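Local coordinates for protein N-acylethanolamine-hydrolyzing acid amidase subunit alpha (Caenorhabditis elegans, PDB 6DY3) that probably forms, with its beta subunit, the autocatalytically cleaved amidase that hydrolyses fatty acid amides such as N-palmitoylethanolamine to ethanolamine and free fatty acids, at residues 67-72 with 95-100; 76-81 with 90-95; 49-52 with 58-61. One frame throughout, in Å; residues are numbered along the deposited sequence.

Contact 1. Residues 67-72 with 95-100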
ATOM      1  N   ASP A  67     -22.267   6.329   4.183  1.00 59.86           N
ATOM      2  CA  ASP A  67     -22.952   5.659   3.082  1.00 62.72           C
ATOM      3  C   ASP A  67     -22.595   6.225   1.713  1.00 60.23           C
ATOM      4  O   ASP A  67     -22.966   5.620   0.702  1.00 60.36           O
ATOM      5  CB  ASP A  67     -24.464   5.739   3.282  1.00 67.28           C
ATOM      6  CG  ASP A  67     -24.929   7.134   3.644  1.00 72.15           C
ATOM      7  OD1 ASP A  67     -24.857   7.490   4.843  1.00 70.11           O
ATOM      8  OD2 ASP A  67     -25.355   7.877   2.732  1.00 76.63           O
ATOM      9  N   ARG A  68     -21.882   7.350   1.648  1.00 55.96           N
ATOM     10  CA  ARG A  68     -21.641   8.018   0.376  1.00 53.95           C
ATOM     11  C   ARG A  68     -20.346   7.590  -0.300  1.00 51.10           C
ATOM     12  O   ARG A  68     -20.200   7.810  -1.507  1.00 53.58           O
ATOM     13  CB  ARG A  68     -21.619   9.539   0.580  1.00 55.52           C
ATOM     14  CG  ARG A  68     -22.839  10.079   1.303  1.00 62.61           C
ATOM     15  CD  ARG A  68     -22.809  11.596   1.410  1.00 69.41           C
ATOM     16  NE  ARG A  68     -23.083  12.244   0.132  1.00 75.31           N
ATOM     17  CZ  ARG A  68     -24.298  12.559  -0.309  1.00 78.00           C
ATOM     18  NH1 ARG A  68     -25.372  12.286   0.420  1.00 75.33           N
ATOM     19  NH2 ARG A  68     -24.439  13.151  -1.488  1.00 82.28           N
ATOM     20  N   TYR A  69     -19.403   6.990   0.432  1.00 45.90           N
ATOM     21  CA  TYR A  69     -18.083   6.701  -0.115  1.00 45.12           C
ATOM     22  C   TYR A  69     -17.794   5.221  -0.312  1.00 44.95           C
ATOM     23  O   TYR A  69     -16.904   4.887  -1.102  1.00 42.25           O
ATOM     24  CB  TYR A  69     -16.992   7.275   0.803  1.00 42.53           C
ATOM     25  CG  TYR A  69     -17.326   8.618   1.403  1.00 40.13           C
ATOM     26  CD1 TYR A  69     -17.461   9.736   0.603  1.00 41.30           C
ATOM     27  CD2 TYR A  69     -17.502   8.766   2.772  1.00 39.83           C
ATOM     28  CE1 TYR A  69     -17.761  10.968   1.145  1.00 45.85           C
ATOM     29  CE2 TYR A  69     -17.801   9.992   3.326  1.00 40.59           C
ATOM     30  CZ  TYR A  69     -17.933  11.093   2.503  1.00 44.42           C
ATOM     31  OH  TYR A  69     -18.233  12.330   3.028  1.00 43.81           O
ATOM     32  N   PHE A  70     -18.520   4.337   0.366  1.00 47.98           N
ATOM     33  CA  PHE A  70     -18.196   2.921   0.403  1.00 51.12           C
ATOM     34  C   PHE A  70     -19.402   2.088  -0.005  1.00 53.68           C
ATOM     35  O   PHE A  70     -20.554   2.520   0.096  1.00 57.73           O
ATOM     36  CB  PHE A  70     -17.740   2.488   1.807  1.00 49.90           C
ATOM     37  CG  PHE A  70     -16.690   3.375   2.410  1.00 48.50           C
ATOM     38  CD1 PHE A  70     -15.361   3.285   2.011  1.00 48.55           C
ATOM     39  CD2 PHE A  70     -17.029   4.290   3.392  1.00 48.81           C
ATOM     40  CE1 PHE A  70     -14.392   4.098   2.575  1.00 46.48           C
ATOM     41  CE2 PHE A  70     -16.064   5.109   3.961  1.00 49.61           C
ATOM     42  CZ  PHE A  70     -14.745   5.012   3.553  1.00 47.79           C
ATOM     43  N   THR A  71     -19.117   0.874  -0.469  1.00 49.43           N
ATOM     44  CA  THR A  71     -20.164  -0.111  -0.679  1.00 44.35           C
ATOM     45  C   THR A  71     -20.737  -0.540   0.667  1.00 45.11           C
ATOM     46  O   THR A  71     -20.124  -0.344   1.718  1.00 46.85           O
ATOM     47  CB  THR A  71     -19.624  -1.339  -1.421  1.00 42.66           C
ATOM     48  OG1 THR A  71     -18.711  -2.057  -0.577  1.00 42.53           O
ATOM     49  CG2 THR A  71     -18.911  -0.938  -2.696  1.00 42.79           C
ATOM     50  N   THR A  72     -21.932  -1.132   0.632  1.00 51.99           N
ATOM     51  CA  THR A  72     -22.551  -1.609   1.866  1.00 55.14           C
ATOM     52  C   THR A  72     -21.633  -2.580   2.604  1.00 54.66           C
ATOM     53  O   THR A  72     -21.533  -2.534   3.837  1.00 52.70           O
ATOM     54  CB  THR A  72     -23.896  -2.270   1.562  1.00 58.01           C
ATOM     55  OG1 THR A  72     -24.719  -1.361   0.820  1.00 59.67           O
ATOM     56  CG2 THR A  72     -24.618  -2.654   2.846  1.00 59.92           C
ATOM     57  N   MET A  95      -9.564   8.195   8.834  1.00 43.93           N
ATOM     58  CA  MET A  95      -8.218   7.657   8.662  1.00 44.63           C
ATOM     59  C   MET A  95      -8.122   6.752   7.445  1.00 40.69           C
ATOM     60  O   MET A  95      -7.100   6.753   6.746  1.00 45.03           O
ATOM     61  CB  MET A  95      -7.757   6.915   9.912  1.00 47.66           C
ATOM     62  CG  MET A  95      -7.342   7.839  11.037  1.00 54.65           C
ATOM     63  SD  MET A  95      -6.834   6.969  12.519  1.00 62.58           S
ATOM     64  CE  MET A  95      -8.439   6.600  13.196  1.00 58.62           C
ATOM     65  N   ASN A  96      -9.158   5.966   7.172  1.00 35.94           N
ATOM     66  CA  ASN A  96      -9.101   5.064   6.024  1.00 34.79           C
ATOM     67  C   ASN A  96      -9.125   5.824   4.707  1.00 33.54           C
ATOM     68  O   ASN A  96      -8.506   5.394   3.730  1.00 34.47           O
ATOM     69  CB  ASN A  96     -10.265   4.085   6.107  1.00 36.14           C
ATOM     70  CG  ASN A  96      -9.949   2.877   6.939  1.00 37.28           C
ATOM     71  OD1 ASN A  96      -9.428   1.886   6.427  1.00 39.70           O
ATOM     72  ND2 ASN A  96     -10.255   2.943   8.235  1.00 36.09           N
ATOM     73  N   ILE A  97      -9.853   6.936   4.655  1.00 35.18           N
ATOM     74  CA  ILE A  97      -9.916   7.735   3.433  1.00 37.88           C
ATOM     75  C   ILE A  97      -8.624   8.521   3.237  1.00 35.64           C
ATOM     76  O   ILE A  97      -8.042   8.533   2.145  1.00 34.74           O
ATOM     77  CB  ILE A  97     -11.147   8.665   3.465  1.00 37.81           C
ATOM     78  CG1 ILE A  97     -12.425   7.834   3.290  1.00 37.84           C
ATOM     79  CG2 ILE A  97     -11.041   9.749   2.388  1.00 36.84           C
ATOM     80  CD1 ILE A  97     -13.705   8.625   3.317  1.00 39.00           C
ATOM     81  N   LEU A  98      -8.157   9.187   4.292  1.00 32.66           N
ATOM     82  CA  LEU A  98      -6.879   9.901   4.264  1.00 32.22           C
ATOM     83  C   LEU A  98      -5.753   8.921   4.600  1.00 34.89           C
ATOM     84  O   LEU A  98      -5.077   9.009   5.630  1.00 30.66           O
ATOM     85  CB  LEU A  98      -6.912  11.078   5.228  1.00 31.75           C
ATOM     86  CG  LEU A  98      -8.084  12.050   5.045  1.00 32.41           C
ATOM     87  CD1 LEU A  98      -7.973  13.214   6.008  1.00 33.09           C
ATOM     88  CD2 LEU A  98      -8.182  12.547   3.612  1.00 32.85           C
ATOM     89  N   TYR A  99      -5.551   7.976   3.673  1.00 38.51           N
ATOM     90  CA  TYR A  99      -4.696   6.825   3.944  1.00 37.90           C
ATOM     91  C   TYR A  99      -3.263   7.240   4.261  1.00 40.93           C
ATOM     92  O   TYR A  99      -2.583   6.553   5.028  1.00 40.49           O
ATOM     93  CB  TYR A  99      -4.721   5.857   2.749  1.00 36.51           C
ATOM     94  CG  TYR A  99      -4.163   6.431   1.462  1.00 37.36           C
ATOM     95  CD1 TYR A  99      -2.824   6.255   1.126  1.00 36.33           C
ATOM     96  CD2 TYR A  99      -4.968   7.146   0.586  1.00 38.50           C
ATOM     97  CE1 TYR A  99      -2.301   6.782  -0.044  1.00 38.85           C
ATOM     98  CE2 TYR A  99      -4.455   7.678  -0.587  1.00 40.91           C
ATOM     99  CZ  TYR A  99      -3.120   7.494  -0.899  1.00 43.22           C
ATOM    100  OH  TYR A  99      -2.600   8.025  -2.066  1.00 45.79           O
ATOM    101  N   ASP A 100      -2.797   8.365   3.715  1.00 46.95           N
ATOM    102  CA  ASP A 100      -1.402   8.775   3.839  1.00 48.99           C
ATOM    103  C   ASP A 100      -1.227  10.020   4.704  1.00 49.79           C
ATOM    104  O   ASP A 100      -0.170  10.657   4.658  1.00 55.42           O
ATOM    105  CB  ASP A 100      -0.806   9.030   2.454  1.00 50.55           C
ATOM    106  CG  ASP A 100      -1.382  10.277   1.796  1.00 56.03           C
ATOM    107  OD1 ASP A 100      -2.518  10.664   2.154  1.00 56.96           O
ATOM    108  OD2 ASP A 100      -0.703  10.879   0.937  1.00 57.78           O
TER
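Ile97 meets both Tyr69 and Phe70 in a loop-against-helix packing within the helical alpha subunit: the loop that leads into helix 72-85 sets two consecutive aromatic rings against the last turn of helix 89-97. The isoleucine carries its CG1 branch fully extended (chi2 179°), and both CG1 and CD1 take part, CD1 being the atom that touches both rings. Tyr69 and Phe70 share one choice of first torsion, with CG beside the backbone N and opposite the carbonyl carbon, and the loop directs both rings at the same aliphatic branch. Tyr69 lies across the isoleucine at about a right angle, its CD2 coming within 3.8 Å of Ile97 CD1. The phenol reaches beyond the contact, where Tyr69 OH is hydrogen-bonded to Ala62 O, a bond that holds the far end of the side chain in place. Beyond the chain, Phe88 of the beta subunit packs on Ile97 and meets Tyr69 edge-to-face, while Phe94 of that subunit meets Phe70 in the same manner, so the loop and the helix end both belong to the subunit interface. Phe70 is met at its far end, where CZ sits 3.7 Å from Ile97 CG1 and 3.8 Å from Ile97 CD1.

Contact 2. Residues 76-81 with 90-95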
ATOM      1  N   GLU A  76     -20.268  -2.010   6.526  1.00 57.52           N
ATOM      2  CA  GLU A  76     -20.472  -2.878   7.677  1.00 64.59           C
ATOM      3  C   GLU A  76     -19.146  -3.255   8.328  1.00 63.13           C
ATOM      4  O   GLU A  76     -19.068  -3.377   9.556  1.00 69.22           O
ATOM      5  CB  GLU A  76     -21.246  -4.122   7.248  1.00 70.71           C
ATOM      6  CG  GLU A  76     -22.656  -3.831   6.774  1.00 76.68           C
ATOM      7  CD  GLU A  76     -23.369  -5.070   6.263  1.00 86.01           C
ATOM      8  OE1 GLU A  76     -22.924  -6.198   6.574  1.00 89.07           O
ATOM      9  OE2 GLU A  76     -24.376  -4.916   5.540  1.00 90.02           O
ATOM     10  N   GLU A  77     -18.088  -3.427   7.533  1.00 53.15           N
ATOM     11  CA  GLU A  77     -16.775  -3.699   8.110  1.00 49.19           C
ATOM     12  C   GLU A  77     -16.315  -2.532   8.971  1.00 49.21           C
ATOM     13  O   GLU A  77     -15.868  -2.718  10.108  1.00 48.70           O
ATOM     14  CB  GLU A  77     -15.753  -3.979   7.009  1.00 50.35           C
ATOM     15  CG  GLU A  77     -15.968  -5.273   6.255  1.00 52.78           C
ATOM     16  CD  GLU A  77     -14.758  -5.661   5.417  1.00 53.52           C
ATOM     17  OE1 GLU A  77     -13.693  -5.029   5.587  1.00 54.84           O
ATOM     18  OE2 GLU A  77     -14.865  -6.598   4.596  1.00 52.44           O
ATOM     19  N   LEU A  78     -16.420  -1.313   8.440  1.00 52.80           N
ATOM     20  CA  LEU A  78     -16.004  -0.139   9.198  1.00 53.63           C
ATOM     21  C   LEU A  78     -16.832   0.016  10.466  1.00 53.58           C
ATOM     22  O   LEU A  78     -16.293   0.339  11.531  1.00 56.76           O
ATOM     23  CB  LEU A  78     -16.116   1.107   8.324  1.00 53.72           C
ATOM     24  CG  LEU A  78     -15.115   1.184   7.170  1.00 52.08           C
ATOM     25  CD1 LEU A  78     -15.513   2.287   6.200  1.00 54.77           C
ATOM     26  CD2 LEU A  78     -13.687   1.404   7.689  1.00 47.11           C
ATOM     27  N   LYS A  79     -18.143  -0.213  10.375  1.00 49.48           N
ATOM     28  CA  LYS A  79     -18.978  -0.163  11.568  1.00 52.50           C
ATOM     29  C   LYS A  79     -18.578  -1.250  12.556  1.00 52.09           C
ATOM     30  O   LYS A  79     -18.493  -1.001  13.764  1.00 54.18           O
ATOM     31  CB  LYS A  79     -20.452  -0.293  11.182  1.00 56.52           C
ATOM     32  CG  LYS A  79     -21.008   0.942  10.482  1.00 57.30           C
ATOM     33  CD  LYS A  79     -22.485   0.811  10.164  1.00 62.41           C
ATOM     34  CE  LYS A  79     -23.025   2.089   9.531  1.00 69.72           C
ATOM     35  NZ  LYS A  79     -22.764   3.311  10.369  1.00 71.85           N
ATOM     36  N   GLY A  80     -18.315  -2.459  12.060  1.00 50.19           N
ATOM     37  CA  GLY A  80     -17.853  -3.519  12.941  1.00 49.74           C
ATOM     38  C   GLY A  80     -16.522  -3.191  13.590  1.00 47.41           C
ATOM     39  O   GLY A  80     -16.308  -3.482  14.768  1.00 46.47           O
ATOM     40  N   ILE A  81     -15.614  -2.569  12.835  1.00 46.90           N
ATOM     41  CA  ILE A  81     -14.328  -2.171  13.401  1.00 48.68           C
ATOM     42  C   ILE A  81     -14.535  -1.143  14.505  1.00 50.97           C
ATOM     43  O   ILE A  81     -13.909  -1.218  15.568  1.00 46.78           O
ATOM     44  CB  ILE A  81     -13.396  -1.639  12.295  1.00 48.44           C
ATOM     45  CG1 ILE A  81     -12.943  -2.793  11.393  1.00 46.82           C
ATOM     46  CG2 ILE A  81     -12.182  -0.923  12.902  1.00 47.27           C
ATOM     47  CD1 ILE A  81     -12.113  -2.356  10.197  1.00 46.86           C
ATOM     48  N   GLY A  90     -16.597   7.915  12.843  1.00 39.31           N
ATOM     49  CA  GLY A  90     -16.195   9.010  11.978  1.00 39.84           C
ATOM     50  C   GLY A  90     -14.689   9.150  11.883  1.00 41.28           C
ATOM     51  O   GLY A  90     -14.151   9.499  10.829  1.00 39.28           O
ATOM     52  N   GLU A  91     -13.986   8.888  12.987  1.00 43.43           N
ATOM     53  CA  GLU A  91     -12.529   8.951  12.962  1.00 44.95           C
ATOM     54  C   GLU A  91     -11.946   7.782  12.180  1.00 42.85           C
ATOM     55  O   GLU A  91     -10.990   7.951  11.414  1.00 44.40           O
ATOM     56  CB  GLU A  91     -11.986   8.981  14.392  1.00 48.93           C
ATOM     57  CG  GLU A  91     -12.381  10.237  15.172  1.00 54.92           C
ATOM     58  CD  GLU A  91     -11.850  10.255  16.601  1.00 61.56           C
ATOM     59  OE1 GLU A  91     -11.282   9.234  17.045  1.00 63.00           O
ATOM     60  OE2 GLU A  91     -12.008  11.290  17.284  1.00 64.55           O
ATOM     61  N   ILE A  92     -12.527   6.594  12.340  1.00 43.95           N
ATOM     62  CA  ILE A  92     -12.043   5.425  11.612  1.00 44.89           C
ATOM     63  C   ILE A  92     -12.245   5.609  10.114  1.00 42.41           C
ATOM     64  O   ILE A  92     -11.365   5.276   9.310  1.00 40.77           O
ATOM     65  CB  ILE A  92     -12.740   4.155  12.140  1.00 47.42           C
ATOM     66  CG1 ILE A  92     -12.177   3.820  13.524  1.00 47.61           C
ATOM     67  CG2 ILE A  92     -12.588   2.982  11.155  1.00 47.52           C
ATOM     68  CD1 ILE A  92     -12.903   2.711  14.236  1.00 52.89           C
ATOM     69  N   VAL A  93     -13.405   6.136   9.714  1.00 43.26           N
ATOM     70  CA  VAL A  93     -13.650   6.414   8.300  1.00 42.95           C
ATOM     71  C   VAL A  93     -12.649   7.442   7.781  1.00 40.22           C
ATOM     72  O   VAL A  93     -12.095   7.292   6.684  1.00 41.16           O
ATOM     73  CB  VAL A  93     -15.103   6.890   8.097  1.00 44.86           C
ATOM     74  CG1 VAL A  93     -15.311   7.432   6.673  1.00 42.90           C
ATOM     75  CG2 VAL A  93     -16.078   5.759   8.391  1.00 46.98           C
ATOM     76  N   GLY A  94     -12.410   8.505   8.554  1.00 35.24           N
ATOM     77  CA  GLY A  94     -11.480   9.529   8.119  1.00 34.87           C
ATOM     78  C   GLY A  94     -10.074   8.998   7.894  1.00 40.01           C
ATOM     79  O   GLY A  94      -9.438   9.299   6.882  1.00 40.03           O
ATOM     80  N   MET A  95      -9.564   8.195   8.834  1.00 43.93           N
ATOM     81  CA  MET A  95      -8.218   7.657   8.662  1.00 44.63           C
ATOM     82  C   MET A  95      -8.122   6.752   7.445  1.00 40.69           C
ATOM     83  O   MET A  95      -7.100   6.753   6.746  1.00 45.03           O
ATOM     84  CB  MET A  95      -7.757   6.915   9.912  1.00 47.66           C
ATOM     85  CG  MET A  95      -7.342   7.839  11.037  1.00 54.65           C
ATOM     86  SD  MET A  95      -6.834   6.969  12.519  1.00 62.58           S
ATOM     87  CE  MET A  95      -8.439   6.600  13.196  1.00 58.62           C
TER
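Leu78 and Ile92 run alongside each other in opposite directions at the heart of a pair of consecutive helices, in which helix 72-85 is followed after a short connection by helix 89-97. The segment axes come within 9.7 Å and their N-to-C directions differ by 126°, a steep crossing that confines the contact to a few aliphatic residues, all buried. Leu78 divides its two methyl groups between successive residues of the partner helix. CD2 rests 4.0 Å from Ile92 CG2, whereas CD1 turns to Val93, meeting Val93 CG2 at 4.1 Å with the two side chains about perpendicular.

Ile92 is likewise shared. Because its CG2 lies anti to the backbone N (CG1 at chi1 -73°), the short branch faces Leu78 while the long branch extends to Ile81; there Ile92 CD1 comes to 3.9 Å from Ile81 CG2. The two isoleucines therefore touch through unlike branches, the delta methyl of Ile92 against the gamma methyl of Ile81. Val93 enters from the flank of its helix, with its CB neither aimed at helix 72-85 nor turned from it, and only CG2 makes the contact.

Leu51 of the beta subunit packs on both Ile81 and Ile92. Nearby Glu77 forms salt bridges with Arg28 and with Arg97 of the beta subunit, tying helix 72-85 to the N-terminal part of the chain and to the other subunit. On helix 89-97, Met95 packs on Val44 and Thr47, and Glu91 pairs with Lys48, so this helix lies between helix 72-85 and helix 40-48.

Contact 3. Residues 49-52 with 58-61; sequences KYIP and FVWW
With chi1 at -54°, Ile51 sends its two branches to different partners: the long one, extended to CD1, toward Trp60, and the short one, CG2, toward Val59. Trp60 completes the arrangement through its own torsions. Its CB does not aim directly at Ile51, yet chi1 of -49° with chi2 of 137° swings the indole back across the gap, and the six-membered ring leads.

The closest approach is between Ile51 CD1 and Trp60 CH2, at 3.6 Å; the neighbouring ring atom Trp60 CZ2 stands 4.0 Å from the same methyl. The contact is apolar packing of a methyl group on the indole. The two side chains come from opposite directions, each supplying its outermost carbons.

The setting is the short connection between two consecutive helices of the alpha subunit. Ile51 belongs to the loop after helix 40-48, and Val59 and Trp60 lie on helix 56-63; the chain turns between them within a few residues, and Ile51 packs back on the helix that follows. This places the contact within the part of the chain that matches the family's conserved NAAA-beta sequence region. The turn is further held by a hydrogen bond from Gln56 NE2 to Ile51 O. Val101 of the C-terminal part of the chain touches Ile51 as well, while Phe84 of the beta subunit packs on Val59.

Val59 reaches toward Ile51 tip to tip. Its CG2 methyl faces the loop, 4.2 Å from Ile51 CG2. Ile51 and Val59 are buried, whereas Trp60 is partly exposed.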
ATOM      1  N   LYS A  49      -3.586  14.096  14.746  1.00 47.08           N
ATOM      2  CA  LYS A  49      -2.706  15.253  14.826  1.00 45.63           C
ATOM      3  C   LYS A  49      -2.070  15.596  13.486  1.00 43.59           C
ATOM      4  O   LYS A  49      -1.621  16.731  13.300  1.00 44.01           O
ATOM      5  CB  LYS A  49      -1.622  14.983  15.864  1.00 47.02           C
ATOM      6  CG  LYS A  49      -2.167  14.756  17.258  1.00 52.99           C
ATOM      7  CD  LYS A  49      -1.052  14.487  18.248  1.00 62.61           C
ATOM      8  CE  LYS A  49      -1.601  14.143  19.623  1.00 69.32           C
ATOM      9  NZ  LYS A  49      -0.514  13.797  20.586  1.00 73.09           N
ATOM     10  N   TYR A  50      -2.015  14.648  12.549  1.00 42.87           N
ATOM     11  CA  TYR A  50      -1.423  14.911  11.246  1.00 41.46           C
ATOM     12  C   TYR A  50      -2.384  15.596  10.285  1.00 39.06           C
ATOM     13  O   TYR A  50      -1.940  16.099   9.248  1.00 40.54           O
ATOM     14  CB  TYR A  50      -0.932  13.607  10.621  1.00 42.46           C
ATOM     15  CG  TYR A  50       0.341  13.066  11.244  1.00 44.86           C
ATOM     16  CD1 TYR A  50       1.582  13.338  10.685  1.00 42.70           C
ATOM     17  CD2 TYR A  50       0.296  12.278  12.390  1.00 48.18           C
ATOM     18  CE1 TYR A  50       2.745  12.836  11.248  1.00 45.63           C
ATOM     19  CE2 TYR A  50       1.452  11.772  12.959  1.00 48.54           C
ATOM     20  CZ  TYR A  50       2.673  12.053  12.385  1.00 47.54           C
ATOM     21  OH  TYR A  50       3.824  11.549  12.949  1.00 47.47           O
ATOM     22  N   ILE A  51      -3.676  15.608  10.589  1.00 43.83           N
ATOM     23  CA  ILE A  51      -4.648  16.297   9.737  1.00 42.36           C
ATOM     24  C   ILE A  51      -4.528  17.799   9.979  1.00 43.44           C
ATOM     25  O   ILE A  51      -4.555  18.230  11.144  1.00 43.70           O
ATOM     26  CB  ILE A  51      -6.067  15.811  10.032  1.00 43.27           C
ATOM     27  CG1 ILE A  51      -6.156  14.286   9.930  1.00 43.46           C
ATOM     28  CG2 ILE A  51      -7.053  16.447   9.056  1.00 42.73           C
ATOM     29  CD1 ILE A  51      -7.509  13.709  10.313  1.00 43.99           C
ATOM     30  N   PRO A  52      -4.398  18.620   8.934  1.00 43.94           N
ATOM     31  CA  PRO A  52      -4.332  20.073   9.146  1.00 43.46           C
ATOM     32  C   PRO A  52      -5.533  20.569   9.937  1.00 45.15           C
ATOM     33  O   PRO A  52      -6.679  20.248   9.619  1.00 46.18           O
ATOM     34  CB  PRO A  52      -4.318  20.641   7.722  1.00 42.93           C
ATOM     35  CG  PRO A  52      -3.796  19.538   6.880  1.00 43.60           C
ATOM     36  CD  PRO A  52      -4.284  18.270   7.507  1.00 43.75           C
ATOM     37  N   PHE A  58     -14.034  19.761   8.852  1.00 39.12           N
ATOM     38  CA  PHE A  58     -14.671  19.237   7.650  1.00 40.43           C
ATOM     39  C   PHE A  58     -14.539  17.724   7.552  1.00 39.76           C
ATOM     40  O   PHE A  58     -15.483  17.043   7.136  1.00 37.50           O
ATOM     41  CB  PHE A  58     -14.077  19.875   6.398  1.00 42.27           C
ATOM     42  CG  PHE A  58     -14.631  19.295   5.132  1.00 42.86           C
ATOM     43  CD1 PHE A  58     -13.957  18.278   4.468  1.00 42.77           C
ATOM     44  CD2 PHE A  58     -15.856  19.720   4.636  1.00 42.15           C
ATOM     45  CE1 PHE A  58     -14.475  17.724   3.316  1.00 42.03           C
ATOM     46  CE2 PHE A  58     -16.377  19.171   3.481  1.00 43.20           C
ATOM     47  CZ  PHE A  58     -15.687  18.169   2.822  1.00 44.39           C
ATOM     48  N   VAL A  59     -13.374  17.182   7.914  1.00 39.92           N
ATOM     49  CA  VAL A  59     -13.159  15.741   7.813  1.00 38.09           C
ATOM     50  C   VAL A  59     -14.161  14.998   8.683  1.00 38.40           C
ATOM     51  O   VAL A  59     -14.785  14.021   8.252  1.00 37.59           O
ATOM     52  CB  VAL A  59     -11.707  15.387   8.188  1.00 37.33           C
ATOM     53  CG1 VAL A  59     -11.527  13.880   8.333  1.00 37.90           C
ATOM     54  CG2 VAL A  59     -10.748  15.922   7.135  1.00 36.94           C
ATOM     55  N   TRP A  60     -14.338  15.451   9.923  1.00 39.60           N
ATOM     56  CA  TRP A  60     -15.264  14.763  10.813  1.00 40.63           C
ATOM     57  C   TRP A  60     -16.693  14.867  10.299  1.00 45.46           C
ATOM     58  O   TRP A  60     -17.461  13.900  10.384  1.00 48.08           O
ATOM     59  CB  TRP A  60     -15.150  15.325  12.230  1.00 39.57           C
ATOM     60  CG  TRP A  60     -13.729  15.421  12.714  1.00 45.52           C
ATOM     61  CD1 TRP A  60     -13.166  16.457  13.399  1.00 49.95           C
ATOM     62  CD2 TRP A  60     -12.685  14.453  12.524  1.00 46.35           C
ATOM     63  NE1 TRP A  60     -11.840  16.193  13.657  1.00 51.33           N
ATOM     64  CE2 TRP A  60     -11.523  14.970  13.129  1.00 49.85           C
ATOM     65  CE3 TRP A  60     -12.623  13.202  11.904  1.00 47.23           C
ATOM     66  CZ2 TRP A  60     -10.316  14.280  13.134  1.00 53.60           C
ATOM     67  CZ3 TRP A  60     -11.425  12.519  11.912  1.00 50.38           C
ATOM     68  CH2 TRP A  60     -10.285  13.059  12.522  1.00 52.59           C
ATOM     69  N   TRP A  61     -17.067  16.020   9.742  1.00 46.26           N
ATOM     70  CA  TRP A  61     -18.409  16.168   9.189  1.00 44.48           C
ATOM     71  C   TRP A  61     -18.612  15.243   7.994  1.00 45.06           C
ATOM     72  O   TRP A  61     -19.624  14.539   7.903  1.00 47.31           O
ATOM     73  CB  TRP A  61     -18.655  17.619   8.784  1.00 44.06           C
ATOM     74  CG  TRP A  61     -19.946  17.794   8.059  1.00 42.69           C
ATOM     75  CD1 TRP A  61     -21.173  17.956   8.618  1.00 43.61           C
ATOM     76  CD2 TRP A  61     -20.144  17.792   6.643  1.00 45.08           C
ATOM     77  NE1 TRP A  61     -22.129  18.064   7.640  1.00 47.31           N
ATOM     78  CE2 TRP A  61     -21.521  17.967   6.417  1.00 46.37           C
ATOM     79  CE3 TRP A  61     -19.292  17.664   5.545  1.00 47.81           C
ATOM     80  CZ2 TRP A  61     -22.067  18.019   5.141  1.00 49.22           C
ATOM     81  CZ3 TRP A  61     -19.833  17.718   4.279  1.00 49.31           C
ATOM     82  CH2 TRP A  61     -21.208  17.894   4.086  1.00 51.15           C
TER

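Contact 3 comes first along the chain, and both its segments precede those of contact 1; contact 2 then falls wholly within the span that contact 1 brackets. Contacts 1 and 2 are neighbours, their centres about 8 Å apart, and both use helix 89-97, with Met95 in common. Phe70 joins them: its CE2 lies 3.6 Å from Leu78 CD1 and equally far from Val93 CG1. Contact 3 is more remote, its centre about 14 Å from that of contact 1 and 15 Å from that of contact 2. Leu98 nevertheless touches Val59, and Trp60 touches Glu91. Helix 89-97 thus links all three in one helical subunit packed against the beta subunit.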